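Local coordinates for sigma-54 interaction domain protein (Enterococcus faecalis, PDB 3GDW) that is of unknown function, this fragment being the mannose-type phosphotransferase IIA domain of a longer protein that probably binds ATP and DNA, at residues Gly6-Met11 with Ile66-Asp71; Ser18-Thr23 with Thr96-Val101. One frame throughout, in Å; residues are numbered along the deposited sequence.

Interaction 1: Gly6-Met11 with Ile66-Asp71; sequences GVFVLM and ILLLTD
Strand 6-11 runs parallel to strand 66-70, their axes 4.7 Å apart and 18° from exactly parallel, and Asp71 follows in the loop. Four backbone bonds join them: Leu67 N to Gly6 O, Phe8 N to Leu67 O, Leu69 N to Phe8 O and Leu10 N to Leu69 O. The Leu69 N to Phe8 O bond is 2.8 Å long. On one face Val7 meets Leu69, with Val7 CG1 3.8 Å from Leu69 CD1. Helix 98-109 covers both. On the other face Phe8 touches two side chains. Its CB lies 3.7 Å from Leu68 CD2, and its ring carbon CD2 lies 3.9 Å from Ile66 CG2. With CG beside the backbone N (chi1 -69°), the ring comes to lie next to Ile66 CG2. Leu68 CD2 and Ile66 CG2 both approach the ring obliquely, and helix 44-57 packs on this face. Further along, Thr70 CA makes a C-H...O contact of 3.1 Å with Leu10 O. The carboxylate of Asp71 turns across Met11, a selenomethionine, and its OD2 is 3.4 Å from Met11 CB. That oxygen also accepts from His12 N and is hydrogen-bonded to Thr98 OG1 of the second subunit. The chemistry thus changes along the pair: backbone hydrogen bonds flanked by apolar side chains, followed by a buried carboxylate held by its own chain and by the second subunit.

Interaction 2: Ser18-Thr23 with Thr96-Val101; sequences SSMLKT and TSTMIV
Met20, a selenomethionine, reaches from helix 16-28 to the start of helix 98-109 and makes the largest single share of this contact. Its CG is anti to the carbonyl carbon (chi1 -84°), and beyond CG the chain is extended, which brings the selenium to the Ser97-Thr98 peptide. SE lies 3.7 Å from Ser97 C and equally near Thr98 N. The end methyl goes a little further, with CE 3.9 Å from Ser97 CA. The shaft of the side chain crosses Thr98 at a slant, Met20 CG being 3.8 Å from Thr98 OG1. Val101, one helical turn on, flanks the selenium: its CG2 is 4.1 Å from Met20 SE.

Smaller contacts lie beside this one. The methyls of Thr23 and Thr98 meet tip to tip, CG2 to CG2 at 3.7 Å, with the two side chains roughly perpendicular. Leu21 and Val101 also cross at about a right angle. Although the CB of Leu21 points away from the other segment, its CD1 comes within 4.0 Å of Val101 CG1. The touching atoms are mainly carbon and selenium, and the hydroxyls of Ser97 and Thr98 have their hydrogen-bond partners outside the contact. Ser97 OG is hydrogen-bonded to Thr96 O of the second subunit, and the Thr98 hydroxyl serves the dimer through Asp71 of that subunit.

Ser97 holds the N-cap position of helix 98-109, but its side chain makes no capping bond. The two helices lie on the same face of the parallel sheet, where Val101 touches Val9. This is an alpha/beta sandwich with strand order 2-1-3-4, consistent with a mannose-type IIA domain, and the helix pair lies against the dimer partner.

In the fold
Both contacts are buried, but they sit at different depths. Interaction 1 joins two central strands close to the middle of the chain. Interaction 2 lies about 10 Å away, centre to centre, in the helical layer over one sheet face, where the second subunit comes near many of its residues. Strand 6-12 leads into helix 16-28, so one chain run serves both. Thr96 and Met20 link them directly: Thr70 O is 3.0 Å from Thr96 N, probably a hydrogen bond, and Met11 CE is 3.5 Å from Met20 SE. Backbone hydrogen bonds dominate interaction 1. Van der Waals contact makes up interaction 2, whose polar groups largely serve the dimer.

Interaction 1: Gly6-Met11 with Ile66-Asp71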
ATOM      1  N   GLY B   6      13.996  -5.108 -13.611  1.00 27.00           N
ATOM      2  CA  GLY B   6      14.366  -5.005 -12.201  1.00 27.64           C
ATOM      3  C   GLY B   6      13.331  -4.228 -11.395  1.00 27.75           C
ATOM      4  O   GLY B   6      13.016  -3.064 -11.705  1.00 28.66           O
ATOM      5  N   VAL B   7      12.802  -4.869 -10.364  1.00 26.92           N
ATOM      6  CA  VAL B   7      11.755  -4.250  -9.524  1.00 26.16           C
ATOM      7  C   VAL B   7      12.359  -3.791  -8.203  1.00 26.53           C
ATOM      8  O   VAL B   7      12.996  -4.588  -7.491  1.00 26.15           O
ATOM      9  CB  VAL B   7      10.593  -5.209  -9.256  1.00 26.07           C
ATOM     10  CG1 VAL B   7       9.456  -4.503  -8.462  1.00 24.15           C
ATOM     11  CG2 VAL B   7      10.049  -5.730 -10.557  1.00 24.62           C
ATOM     12  N   PHE B   8      12.184  -2.506  -7.894  1.00 25.74           N
ATOM     13  CA  PHE B   8      12.645  -1.959  -6.622  1.00 25.91           C
ATOM     14  C   PHE B   8      11.462  -1.376  -5.880  1.00 25.96           C
ATOM     15  O   PHE B   8      10.668  -0.603  -6.462  1.00 25.76           O
ATOM     16  CB  PHE B   8      13.718  -0.875  -6.847  1.00 26.51           C
ATOM     17  CG  PHE B   8      15.027  -1.425  -7.361  1.00 28.17           C
ATOM     18  CD1 PHE B   8      16.101  -1.626  -6.492  1.00 30.19           C
ATOM     19  CD2 PHE B   8      15.171  -1.761  -8.711  1.00 30.48           C
ATOM     20  CE1 PHE B   8      17.332  -2.141  -6.974  1.00 30.53           C
ATOM     21  CE2 PHE B   8      16.373  -2.283  -9.204  1.00 31.73           C
ATOM     22  CZ  PHE B   8      17.459  -2.470  -8.333  1.00 31.38           C
ATOM     23  N   VAL B   9      11.319  -1.754  -4.610  1.00 24.97           N
ATOM     24  CA  VAL B   9      10.187  -1.262  -3.809  1.00 25.74           C
ATOM     25  C   VAL B   9      10.731  -0.300  -2.752  1.00 26.00           C
ATOM     26  O   VAL B   9      11.505  -0.714  -1.889  1.00 25.43           O
ATOM     27  CB  VAL B   9       9.392  -2.442  -3.101  1.00 25.74           C
ATOM     28  CG1 VAL B   9       8.173  -1.906  -2.405  1.00 25.15           C
ATOM     29  CG2 VAL B   9       8.993  -3.554  -4.099  1.00 25.45           C
ATOM     30  N   LEU B  10      10.333   0.976  -2.822  1.00 26.39           N
ATOM     31  CA  LEU B  10      10.840   2.003  -1.896  1.00 26.97           C
ATOM     32  C   LEU B  10       9.689   2.678  -1.185  1.00 26.73           C
ATOM     33  O   LEU B  10       8.806   3.245  -1.842  1.00 26.63           O
ATOM     34  CB  LEU B  10      11.664   3.066  -2.646  1.00 27.36           C
ATOM     35  CG  LEU B  10      13.168   2.765  -2.746  1.00 30.33           C
ATOM     36  CD1 LEU B  10      13.413   1.617  -3.684  1.00 33.79           C
ATOM     37  CD2 LEU B  10      13.959   4.001  -3.205  1.00 33.81           C
HETATM   38  N   MSE B  11       9.682   2.614   0.152  1.00 26.46           N
HETATM   39  CA  MSE B  11       8.558   3.172   0.942  1.00 26.56           C
HETATM   40  C   MSE B  11       8.985   3.819   2.254  1.00 25.54           C
HETATM   41  O   MSE B  11      10.035   3.495   2.810  1.00 25.79           O
HETATM   42  CB  MSE B  11       7.481   2.086   1.213  1.00 26.02           C
HETATM   43  CG  MSE B  11       6.821   1.594  -0.049  1.00 28.54           C
HETATM   44 SE   MSE B  11       5.608   0.144   0.234  0.75 32.49          SE
HETATM   45  CE  MSE B  11       5.105  -0.093  -1.630  1.00 27.51           C
ATOM     46  N   ILE B  66      13.972  -0.713 -15.407  1.00 27.29           N
ATOM     47  CA  ILE B  66      13.759  -0.765 -13.959  1.00 27.17           C
ATOM     48  C   ILE B  66      12.342  -0.296 -13.670  1.00 27.21           C
ATOM     49  O   ILE B  66      11.888   0.688 -14.262  1.00 26.90           O
ATOM     50  CB  ILE B  66      14.744   0.215 -13.244  1.00 27.56           C
ATOM     51  CG1 ILE B  66      16.195  -0.268 -13.381  1.00 27.29           C
ATOM     52  CG2 ILE B  66      14.324   0.460 -11.774  1.00 27.57           C
ATOM     53  CD1 ILE B  66      17.255   0.790 -12.951  1.00 28.56           C
ATOM     54  N   LEU B  67      11.645  -0.983 -12.765  1.00 26.55           N
ATOM     55  CA  LEU B  67      10.393  -0.478 -12.253  1.00 26.04           C
ATOM     56  C   LEU B  67      10.529  -0.113 -10.761  1.00 26.33           C
ATOM     57  O   LEU B  67      10.798  -0.989  -9.935  1.00 26.35           O
ATOM     58  CB  LEU B  67       9.298  -1.544 -12.453  1.00 25.66           C
ATOM     59  CG  LEU B  67       7.916  -1.223 -11.913  1.00 25.76           C
ATOM     60  CD1 LEU B  67       7.266  -0.081 -12.738  1.00 24.74           C
ATOM     61  CD2 LEU B  67       7.061  -2.490 -11.926  1.00 25.57           C
ATOM     62  N   LEU B  68      10.345   1.169 -10.444  1.00 26.51           N
ATOM     63  CA  LEU B  68      10.302   1.662  -9.049  1.00 27.14           C
ATOM     64  C   LEU B  68       8.865   1.711  -8.585  1.00 26.87           C
ATOM     65  O   LEU B  68       8.026   2.380  -9.209  1.00 27.47           O
ATOM     66  CB  LEU B  68      10.869   3.085  -8.935  1.00 26.61           C
ATOM     67  CG  LEU B  68      12.316   3.309  -9.393  1.00 29.33           C
ATOM     68  CD1 LEU B  68      12.792   4.706  -8.963  1.00 31.33           C
ATOM     69  CD2 LEU B  68      13.292   2.238  -8.840  1.00 28.68           C
ATOM     70  N   LEU B  69       8.593   0.999  -7.508  1.00 25.97           N
ATOM     71  CA  LEU B  69       7.290   1.002  -6.866  1.00 24.78           C
ATOM     72  C   LEU B  69       7.437   1.750  -5.549  1.00 24.55           C
ATOM     73  O   LEU B  69       8.184   1.323  -4.671  1.00 24.86           O
ATOM     74  CB  LEU B  69       6.878  -0.460  -6.609  1.00 23.83           C
ATOM     75  CG  LEU B  69       6.683  -1.327  -7.855  1.00 23.25           C
ATOM     76  CD1 LEU B  69       6.272  -2.739  -7.436  1.00 21.60           C
ATOM     77  CD2 LEU B  69       5.630  -0.709  -8.826  1.00 21.43           C
ATOM     78  N   THR B  70       6.754   2.880  -5.414  1.00 24.25           N
ATOM     79  CA  THR B  70       6.859   3.700  -4.214  1.00 23.04           C
ATOM     80  C   THR B  70       5.480   3.915  -3.554  1.00 22.78           C
ATOM     81  O   THR B  70       4.443   3.522  -4.096  1.00 22.57           O
ATOM     82  CB  THR B  70       7.486   5.103  -4.543  1.00 24.42           C
ATOM     83  OG1 THR B  70       6.562   5.879  -5.346  1.00 22.60           O
ATOM     84  CG2 THR B  70       8.828   4.940  -5.283  1.00 23.27           C
ATOM     85  N   ASP B  71       5.478   4.557  -2.393  1.00 22.14           N
ATOM     86  CA  ASP B  71       4.233   4.887  -1.732  1.00 21.40           C
ATOM     87  C   ASP B  71       3.803   6.345  -1.990  1.00 21.94           C
ATOM     88  O   ASP B  71       2.716   6.576  -2.530  1.00 23.05           O
ATOM     89  CB  ASP B  71       4.250   4.519  -0.224  1.00 20.63           C
ATOM     90  CG  ASP B  71       5.485   5.061   0.534  1.00 20.33           C
ATOM     91  OD1 ASP B  71       6.370   5.767  -0.058  1.00 21.34           O
ATOM     92  OD2 ASP B  71       5.556   4.789   1.753  1.00 19.19           O
TER

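Interaction 2: Ser18-Thr23 with Thr96-Val101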
ATOM      1  N   SER B  18       9.766  -3.852   2.650  1.00 23.94           N
ATOM      2  CA  SER B  18      10.350  -5.183   2.758  1.00 24.10           C
ATOM      3  C   SER B  18       9.303  -6.253   3.089  1.00 24.56           C
ATOM      4  O   SER B  18       9.365  -7.357   2.568  1.00 24.79           O
ATOM      5  CB  SER B  18      11.528  -5.223   3.753  1.00 24.09           C
ATOM      6  OG  SER B  18      11.176  -4.633   5.007  1.00 23.96           O
ATOM      7  N   SER B  19       8.364  -5.924   3.966  1.00 24.72           N
ATOM      8  CA  SER B  19       7.301  -6.865   4.335  1.00 24.55           C
ATOM      9  C   SER B  19       6.352  -7.133   3.156  1.00 25.56           C
ATOM     10  O   SER B  19       5.933  -8.277   2.957  1.00 24.72           O
ATOM     11  CB  SER B  19       6.516  -6.302   5.508  1.00 24.33           C
ATOM     12  OG  SER B  19       5.515  -7.192   5.929  1.00 25.41           O
HETATM   13  N   MSE B  20       5.988  -6.089   2.409  1.00 24.36           N
HETATM   14  CA  MSE B  20       5.192  -6.304   1.199  1.00 25.96           C
HETATM   15  C   MSE B  20       5.911  -7.173   0.191  1.00 25.55           C
HETATM   16  O   MSE B  20       5.275  -8.046  -0.413  1.00 25.62           O
HETATM   17  CB  MSE B  20       4.839  -5.000   0.487  1.00 25.98           C
HETATM   18  CG  MSE B  20       3.676  -4.307   0.997  1.00 28.51           C
HETATM   19 SE   MSE B  20       3.328  -2.778  -0.175  0.75 30.36          SE
HETATM   20  CE  MSE B  20       2.008  -2.005   0.998  1.00 29.89           C
ATOM     21  N   LEU B  21       7.216  -6.922  -0.002  1.00 24.14           N
ATOM     22  CA  LEU B  21       8.013  -7.735  -0.944  1.00 24.66           C
ATOM     23  C   LEU B  21       8.137  -9.192  -0.477  1.00 24.30           C
ATOM     24  O   LEU B  21       8.028 -10.115  -1.295  1.00 24.09           O
ATOM     25  CB  LEU B  21       9.415  -7.136  -1.202  1.00 22.98           C
ATOM     26  CG  LEU B  21      10.323  -7.871  -2.205  1.00 24.94           C
ATOM     27  CD1 LEU B  21       9.681  -7.930  -3.581  1.00 21.78           C
ATOM     28  CD2 LEU B  21      11.719  -7.219  -2.298  1.00 24.27           C
ATOM     29  N   LYS B  22       8.370  -9.385   0.817  1.00 24.12           N
ATOM     30  CA  LYS B  22       8.470 -10.731   1.363  1.00 25.65           C
ATOM     31  C   LYS B  22       7.173 -11.497   1.083  1.00 26.01           C
ATOM     32  O   LYS B  22       7.203 -12.620   0.605  1.00 24.69           O
ATOM     33  CB  LYS B  22       8.778 -10.679   2.863  1.00 26.23           C
ATOM     34  CG  LYS B  22       8.843 -12.058   3.538  1.00 29.88           C
ATOM     35  CD  LYS B  22       9.453 -11.883   4.929  1.00 38.71           C
ATOM     36  CE  LYS B  22       9.548 -13.179   5.731  1.00 43.94           C
ATOM     37  NZ  LYS B  22       9.992 -12.939   7.147  1.00 45.76           N
ATOM     38  N   THR B  23       6.035 -10.855   1.334  1.00 25.94           N
ATOM     39  CA  THR B  23       4.724 -11.437   1.002  1.00 26.71           C
ATOM     40  C   THR B  23       4.604 -11.892  -0.462  1.00 27.37           C
ATOM     41  O   THR B  23       4.228 -13.049  -0.736  1.00 27.09           O
ATOM     42  CB  THR B  23       3.602 -10.429   1.330  1.00 26.70           C
ATOM     43  OG1 THR B  23       3.517 -10.292   2.749  1.00 27.84           O
ATOM     44  CG2 THR B  23       2.235 -10.913   0.792  1.00 27.34           C
ATOM     45  N   THR B  96       1.744   2.326  -4.246  1.00 20.28           N
ATOM     46  CA  THR B  96       1.926   0.884  -4.388  1.00 20.92           C
ATOM     47  C   THR B  96       1.363   0.157  -3.165  1.00 19.97           C
ATOM     48  O   THR B  96       1.541   0.600  -2.047  1.00 20.07           O
ATOM     49  CB  THR B  96       3.403   0.520  -4.562  1.00 20.77           C
ATOM     50  OG1 THR B  96       3.927   1.184  -5.717  1.00 23.18           O
ATOM     51  CG2 THR B  96       3.548  -0.969  -4.781  1.00 23.60           C
ATOM     52  N   SER B  97       0.623  -0.930  -3.405  1.00 18.55           N
ATOM     53  CA  SER B  97       0.107  -1.783  -2.348  1.00 16.80           C
ATOM     54  C   SER B  97       0.592  -3.224  -2.619  1.00 15.70           C
ATOM     55  O   SER B  97       1.216  -3.481  -3.626  1.00 14.24           O
ATOM     56  CB  SER B  97      -1.428  -1.718  -2.334  1.00 16.47           C
ATOM     57  OG  SER B  97      -1.932  -2.286  -1.135  1.00 17.28           O
ATOM     58  N   THR B  98       0.294  -4.147  -1.706  1.00 15.88           N
ATOM     59  CA  THR B  98       0.770  -5.549  -1.785  1.00 14.45           C
ATOM     60  C   THR B  98       0.496  -6.186  -3.148  1.00 14.33           C
ATOM     61  O   THR B  98       1.373  -6.807  -3.726  1.00 13.45           O
ATOM     62  CB  THR B  98       0.096  -6.391  -0.673  1.00 14.40           C
ATOM     63  OG1 THR B  98       0.103  -5.636   0.540  1.00 14.42           O
ATOM     64  CG2 THR B  98       0.859  -7.690  -0.433  1.00 13.05           C
HETATM   65  N   MSE B  99      -0.719  -5.996  -3.663  1.00 14.95           N
HETATM   66  CA  MSE B  99      -1.143  -6.605  -4.930  1.00 15.98           C
HETATM   67  C   MSE B  99      -0.321  -6.152  -6.094  1.00 16.14           C
HETATM   68  O   MSE B  99      -0.039  -6.942  -6.993  1.00 15.73           O
HETATM   69  CB  MSE B  99      -2.595  -6.289  -5.232  1.00 17.50           C
HETATM   70  CG  MSE B  99      -3.520  -7.038  -4.323  1.00 21.19           C
HETATM   71 SE   MSE B  99      -3.223  -8.977  -4.522  0.50 32.41          SE
HETATM   72  CE  MSE B  99      -2.797  -9.148  -6.465  1.00 17.92           C
ATOM     73  N   ILE B 100       0.038  -4.871  -6.064  1.00 16.06           N
ATOM     74  CA  ILE B 100       0.849  -4.245  -7.102  1.00 15.57           C
ATOM     75  C   ILE B 100       2.273  -4.812  -7.054  1.00 15.12           C
ATOM     76  O   ILE B 100       2.810  -5.152  -8.102  1.00 15.33           O
ATOM     77  CB  ILE B 100       0.898  -2.696  -6.961  1.00 15.92           C
ATOM     78  CG1 ILE B 100      -0.505  -2.088  -7.056  1.00 15.88           C
ATOM     79  CG2 ILE B 100       1.756  -2.100  -8.054  1.00 15.41           C
ATOM     80  CD1 ILE B 100      -1.297  -2.608  -8.262  1.00 21.25           C
ATOM     81  N   VAL B 101       2.869  -4.928  -5.862  1.00 14.74           N
ATOM     82  CA  VAL B 101       4.182  -5.601  -5.740  1.00 14.63           C
ATOM     83  C   VAL B 101       4.063  -7.041  -6.302  1.00 14.77           C
ATOM     84  O   VAL B 101       4.884  -7.483  -7.126  1.00 15.04           O
ATOM     85  CB  VAL B 101       4.718  -5.632  -4.279  1.00 14.16           C
ATOM     86  CG1 VAL B 101       6.090  -6.316  -4.215  1.00 13.11           C
ATOM     87  CG2 VAL B 101       4.784  -4.215  -3.676  1.00 14.03           C
TER